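Long-range contacts in glucosidase (Croceicoccus marinus, PDB 5Z3K), which probably hydrolyses O-glycosidic bonds as a beta-glucosidase of glycoside hydrolase family 39: residues 228-234 with 264-270; 236-240 with 286-291. All coordinates share one frame; numbering follows the deposited sequence.

Interaction 1 (228-234 with 264-270)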
# COMPACT_ATOMS: atom_id res chain seq x y z
N TRP A 228 -9.48 1.78 -0.49
CA TRP A 228 -10.10 2.90 0.20
C TRP A 228 -9.29 4.17 -0.05
O TRP A 228 -8.06 4.14 -0.04
CB TRP A 228 -10.23 2.68 1.71
CG TRP A 228 -11.20 3.67 2.25
CD1 TRP A 228 -10.92 4.80 2.95
CD2 TRP A 228 -12.61 3.65 2.04
NE1 TRP A 228 -12.09 5.48 3.23
CE2 TRP A 228 -13.14 4.80 2.67
CE3 TRP A 228 -13.48 2.77 1.39
CZ2 TRP A 228 -14.50 5.09 2.67
CZ3 TRP A 228 -14.83 3.06 1.39
CH2 TRP A 228 -15.33 4.20 2.03
N TYR A 229 -9.99 5.28 -0.28
CA TYR A 229 -9.38 6.59 -0.44
C TYR A 229 -10.00 7.58 0.53
O TYR A 229 -11.17 7.45 0.90
CB TYR A 229 -9.56 7.14 -1.86
CG TYR A 229 -9.03 6.26 -2.96
CD1 TYR A 229 -7.66 6.11 -3.17
CD2 TYR A 229 -9.90 5.60 -3.82
CE1 TYR A 229 -7.18 5.31 -4.20
CE2 TYR A 229 -9.43 4.80 -4.85
CZ TYR A 229 -8.07 4.66 -5.03
OH TYR A 229 -7.61 3.86 -6.06
N GLY A 230 -9.22 8.59 0.92
CA GLY A 230 -9.71 9.59 1.86
C GLY A 230 -10.35 10.82 1.25
O GLY A 230 -10.41 11.86 1.90
N ASP A 231 -10.82 10.74 -0.01
CA ASP A 231 -11.24 11.95 -0.72
C ASP A 231 -12.33 12.70 0.04
O ASP A 231 -12.30 13.93 0.12
CB ASP A 231 -11.76 11.61 -2.12
CG ASP A 231 -10.68 11.11 -3.02
OD1 ASP A 231 -10.39 9.91 -2.95
OD2 ASP A 231 -10.12 11.92 -3.80
N ASN A 232 -13.31 11.98 0.56
CA ASN A 232 -14.48 12.62 1.15
C ASN A 232 -14.42 12.70 2.67
O ASN A 232 -15.42 13.08 3.30
CB ASN A 232 -15.75 11.90 0.69
CG ASN A 232 -17.01 12.69 1.00
OD1 ASN A 232 -17.92 12.19 1.66
ND2 ASN A 232 -17.05 13.94 0.56
N SER A 233 -13.28 12.37 3.27
CA SER A 233 -13.13 12.45 4.73
C SER A 233 -11.85 13.19 5.13
O SER A 233 -11.80 13.86 6.17
CB SER A 233 -13.12 11.05 5.35
OG SER A 233 -11.83 10.45 5.25
N ARG A 234 -10.82 13.06 4.29
CA ARG A 234 -9.45 13.46 4.64
C ARG A 234 -9.05 12.97 6.03
O ARG A 234 -8.28 13.63 6.72
CB ARG A 234 -9.24 14.98 4.56
CG ARG A 234 -9.68 15.64 3.26
CD ARG A 234 -9.16 14.93 2.05
NE ARG A 234 -8.43 15.86 1.20
CZ ARG A 234 -8.79 16.20 -0.03
NH1 ARG A 234 -9.87 15.67 -0.58
NH2 ARG A 234 -8.04 17.04 -0.72
N TYR A 264 -5.27 -0.64 -2.54
CA TYR A 264 -5.06 0.78 -2.81
C TYR A 264 -5.38 1.53 -1.53
O TYR A 264 -6.45 1.31 -0.94
CB TYR A 264 -5.99 1.38 -3.87
CG TYR A 264 -5.97 0.89 -5.29
CD1 TYR A 264 -6.55 -0.32 -5.64
CD2 TYR A 264 -5.48 1.70 -6.31
CE1 TYR A 264 -6.59 -0.75 -6.97
CE2 TYR A 264 -5.51 1.28 -7.64
CZ TYR A 264 -6.07 0.06 -7.96
OH TYR A 264 -6.11 -0.36 -9.29
N TRP A 265 -4.51 2.45 -1.15
CA TRP A 265 -4.86 3.41 -0.12
C TRP A 265 -4.08 4.69 -0.37
O TRP A 265 -2.90 4.64 -0.75
CB TRP A 265 -4.61 2.87 1.29
CG TRP A 265 -3.18 2.84 1.77
CD1 TRP A 265 -2.32 1.78 1.70
CD2 TRP A 265 -2.47 3.88 2.45
NE1 TRP A 265 -1.12 2.11 2.26
CE2 TRP A 265 -1.18 3.39 2.74
CE3 TRP A 265 -2.80 5.19 2.84
CZ2 TRP A 265 -0.21 4.16 3.39
CZ3 TRP A 265 -1.83 5.95 3.49
CH2 TRP A 265 -0.56 5.43 3.76
N SER A 266 -4.75 5.82 -0.15
CA SER A 266 -4.22 7.12 -0.50
C SER A 266 -5.13 8.16 0.15
O SER A 266 -6.30 7.87 0.44
CB SER A 266 -4.18 7.32 -2.02
OG SER A 266 -3.56 8.54 -2.33
N MSE A 267 -4.61 9.36 0.35
CA MSE A 267 -5.51 10.41 0.80
C MSE A 267 -6.55 10.69 -0.28
O MSE A 267 -7.69 10.97 0.05
CB MSE A 267 -4.80 11.71 1.15
CG MSE A 267 -5.79 12.72 1.72
SE MSE A 267 -4.94 14.27 2.53
CE MSE A 267 -4.86 15.38 0.97
N THR A 268 -6.16 10.63 -1.55
CA THR A 268 -7.08 10.91 -2.64
C THR A 268 -6.94 9.86 -3.73
O THR A 268 -5.84 9.38 -4.02
CB THR A 268 -6.85 12.31 -3.25
OG1 THR A 268 -5.64 12.33 -4.01
CG2 THR A 268 -6.77 13.39 -2.16
N GLY A 269 -8.07 9.49 -4.33
CA GLY A 269 -8.06 8.57 -5.45
C GLY A 269 -8.88 9.07 -6.62
O GLY A 269 -9.06 8.37 -7.61
N ILE A 270 -9.40 10.29 -6.50
CA ILE A 270 -10.18 10.92 -7.56
C ILE A 270 -9.21 11.71 -8.44
O ILE A 270 -8.48 12.57 -7.92
CB ILE A 270 -11.27 11.83 -6.99
CG1 ILE A 270 -12.43 10.99 -6.46
CG2 ILE A 270 -11.76 12.81 -8.06
CD1 ILE A 270 -13.47 11.79 -5.75
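Trp228 and Tyr229 run alongside Trp265 and Ser266 at the ends of two neighbouring parallel strands. Trp228 N bonds to Tyr264 O (3.1 Å), Gly230 N bonds to Ser266 O (3.0 Å), and between these two rungs the CA-H of Trp265 points almost straight at Trp228 O, 3.3 Å from CA to O. Past the strands the chains stay paired, Gly230 beside Met267 and Asp231 beside Thr268. Asp231 takes over the linkage with its carboxylate: OD1 receives Gly269 N at 2.7 Å on its syn lone pair, while OD2 is met by Ile270 N on the syn side, 33° out of the carboxylate plane. The carboxylate thus holds two successive amides of the 268-270 loop. These bonds probably help to hold Gly269, whose CA sits over one face of the Tyr229 ring, 3.5 Å from the centroid. With CG anti to the carbonyl carbon (chi1 -57°), Tyr229 runs alongside Tyr264, its OH 3.0 Å from Tyr264 CD2, and Ser266 CB meets the edge of the Tyr229 ring. If Tyr229 were an alanine, the loop would probably lose the surface on which Gly269 CA rests, and Tyr264 would lose its flanking neighbour. Farther along, the Arg234 guanidinium lays one face over Thr268 CG2, and its NE is 3.6 Å from CE of selenomethionine Met267. Arg234 NH1 hydrogen-bonds to Asp231 O in the guanidinium plane, which helps to fix the rotation of the group. The contact joins strands 223-229 and 259-266, the two strands of a beta-alpha-beta unit through helix 238-252, adjacent in the eight-stranded barrel; the Met267 side chain packs against Asn280 and Phe283 of helix 277-291, and Ile270 packs on strand 391-394.

Interaction 2 (236-240 with 286-291)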
# COMPACT_ATOMS: atom_id res chain seq x y z
N PRO A 236 -7.23 10.17 8.30
CA PRO A 236 -6.31 9.02 8.20
C PRO A 236 -6.77 7.81 8.99
O PRO A 236 -6.21 6.72 8.80
CB PRO A 236 -4.98 9.58 8.75
CG PRO A 236 -5.40 10.70 9.66
CD PRO A 236 -6.63 11.31 9.00
N MSE A 237 -7.77 7.96 9.85
CA MSE A 237 -8.34 6.84 10.58
C MSE A 237 -9.15 5.89 9.68
O MSE A 237 -9.35 4.74 10.05
CB MSE A 237 -9.22 7.37 11.74
CG MSE A 237 -9.68 6.30 12.75
SE MSE A 237 -8.21 5.32 13.62
CE MSE A 237 -7.49 6.74 14.76
N ASP A 238 -9.57 6.36 8.50
CA ASP A 238 -10.52 5.61 7.68
C ASP A 238 -10.08 4.17 7.44
O ASP A 238 -10.91 3.25 7.44
CB ASP A 238 -10.73 6.28 6.33
CG ASP A 238 -11.75 7.38 6.36
OD1 ASP A 238 -12.17 7.79 7.48
OD2 ASP A 238 -12.10 7.87 5.26
N PHE A 239 -8.79 3.96 7.19
CA PHE A 239 -8.36 2.63 6.78
C PHE A 239 -8.56 1.61 7.89
O PHE A 239 -8.97 0.47 7.62
CB PHE A 239 -6.92 2.72 6.29
CG PHE A 239 -6.76 3.82 5.31
CD1 PHE A 239 -7.28 3.69 4.02
CD2 PHE A 239 -6.19 5.01 5.68
CE1 PHE A 239 -7.19 4.73 3.12
CE2 PHE A 239 -6.10 6.06 4.79
CZ PHE A 239 -6.59 5.92 3.51
N ARG A 240 -8.35 2.01 9.14
CA ARG A 240 -8.67 1.12 10.26
C ARG A 240 -10.16 0.87 10.34
O ARG A 240 -10.61 -0.28 10.50
CB ARG A 240 -8.17 1.72 11.58
CG ARG A 240 -8.56 0.86 12.78
CD ARG A 240 -8.36 1.61 14.09
NE ARG A 240 -6.96 1.94 14.33
CZ ARG A 240 -6.54 2.61 15.40
NH1 ARG A 240 -7.42 3.02 16.31
NH2 ARG A 240 -5.25 2.88 15.56
N ALA A 286 0.26 9.67 9.17
CA ALA A 286 -0.71 9.34 10.21
C ALA A 286 -1.52 8.10 9.84
O ALA A 286 -1.83 7.28 10.71
CB ALA A 286 -1.65 10.53 10.47
N ALA A 287 -1.87 7.94 8.56
CA ALA A 287 -2.66 6.78 8.16
C ALA A 287 -1.88 5.48 8.38
O ALA A 287 -2.43 4.49 8.87
CB ALA A 287 -3.07 6.90 6.69
N ALA A 288 -0.60 5.47 7.99
CA ALA A 288 0.25 4.32 8.25
C ALA A 288 0.31 4.00 9.75
O ALA A 288 0.22 2.84 10.15
CB ALA A 288 1.65 4.57 7.70
N ILE A 289 0.47 5.03 10.59
CA ILE A 289 0.54 4.78 12.03
C ILE A 289 -0.77 4.19 12.54
O ILE A 289 -0.77 3.20 13.28
CB ILE A 289 0.91 6.07 12.79
CG1 ILE A 289 2.35 6.46 12.41
CG2 ILE A 289 0.78 5.86 14.30
CD1 ILE A 289 2.81 7.85 12.90
N TYR A 290 -1.89 4.78 12.13
CA TYR A 290 -3.17 4.29 12.64
C TYR A 290 -3.48 2.89 12.14
O TYR A 290 -4.06 2.09 12.87
CB TYR A 290 -4.31 5.25 12.28
CG TYR A 290 -4.27 6.55 13.06
CD1 TYR A 290 -3.95 6.56 14.41
CD2 TYR A 290 -4.54 7.77 12.44
CE1 TYR A 290 -3.89 7.74 15.13
CE2 TYR A 290 -4.48 8.97 13.15
CZ TYR A 290 -4.17 8.94 14.49
OH TYR A 290 -4.11 10.12 15.20
N MSE A 291 -3.08 2.55 10.91
CA MSE A 291 -3.46 1.24 10.39
C MSE A 291 -2.52 0.15 10.90
O MSE A 291 -2.78 -1.03 10.72
CB MSE A 291 -3.49 1.24 8.86
CG MSE A 291 -2.12 1.21 8.21
SE MSE A 291 -2.28 0.96 6.28
CE MSE A 291 -2.99 2.70 5.77
O HOH W 1 -5.67 4.06 9.26
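The Tyr290 ring carries the methyl group of selenomethionine Met237 on one face: CE stands over its centre, 3.6 Å from the centroid and 12° off the normal, a CH-pi contact within a Met-aromatic pair. Pro236 CG comes up at the edge of the same ring, 4.0 Å from Tyr290 CE2, and also touches Ala286 CB, while Pro236 CB lies 3.5 Å from Ala287 N. The Met237 chain starts with CG anti to N (chi1 -169°) and bends at chi2 and chi3, which brings SE over the rim of one face of the Arg240 guanidinium and CE over the ring. In the plane of that guanidinium, at its edge, is Tyr290 O, which accepts from both its NE and NH2. Arg240 NH2 is 3.0 Å from Tyr290 O and uses a lone pair in the carbonyl plane, whereas Arg240 NE, 3.3 Å from the same oxygen, stands 38° out of that plane. The Phe239 ring meets Ala287 CB (3.7 Å from CE2) and Met291 CE at oblique angles. A water near the plane of this ring, at its edge, donates to Pro236 O and Ala287 O, bridging the backbones. Tyr290 OH is held by Asp353 O and Gly356 N. Such side-by-side packing of successive outer helices, here the entry to helix 238-252 against the C-terminal part of helix 277-291, is characteristic of the (beta/alpha)8 barrel.

In the fold
Interactions 1 and 2, with centres 11 Å apart, are successive layers of one barrel sector: paired strand ends inside, paired helices outside. Their segments alternate along the chain. Asp238 at the start of helix 238-252 ties the layers together, its OD2 lying 2.6 Å from Ser233 OG and 3.1 Å from Trp228 NE1, both probable hydrogen bonds. Phe239 CE1 packs 3.3 Å from Trp228 O, and Trp265 packs between strand and helices, meeting Phe239 edge-to-face and Ala287 CB at 3.6 Å from its CZ3. Interaction 1 lies at the C-terminal strand ends, where barrels of this kind as a rule place their active site; Tyr264 OH hydrogen-bonds to Asp156 at this end of the barrel.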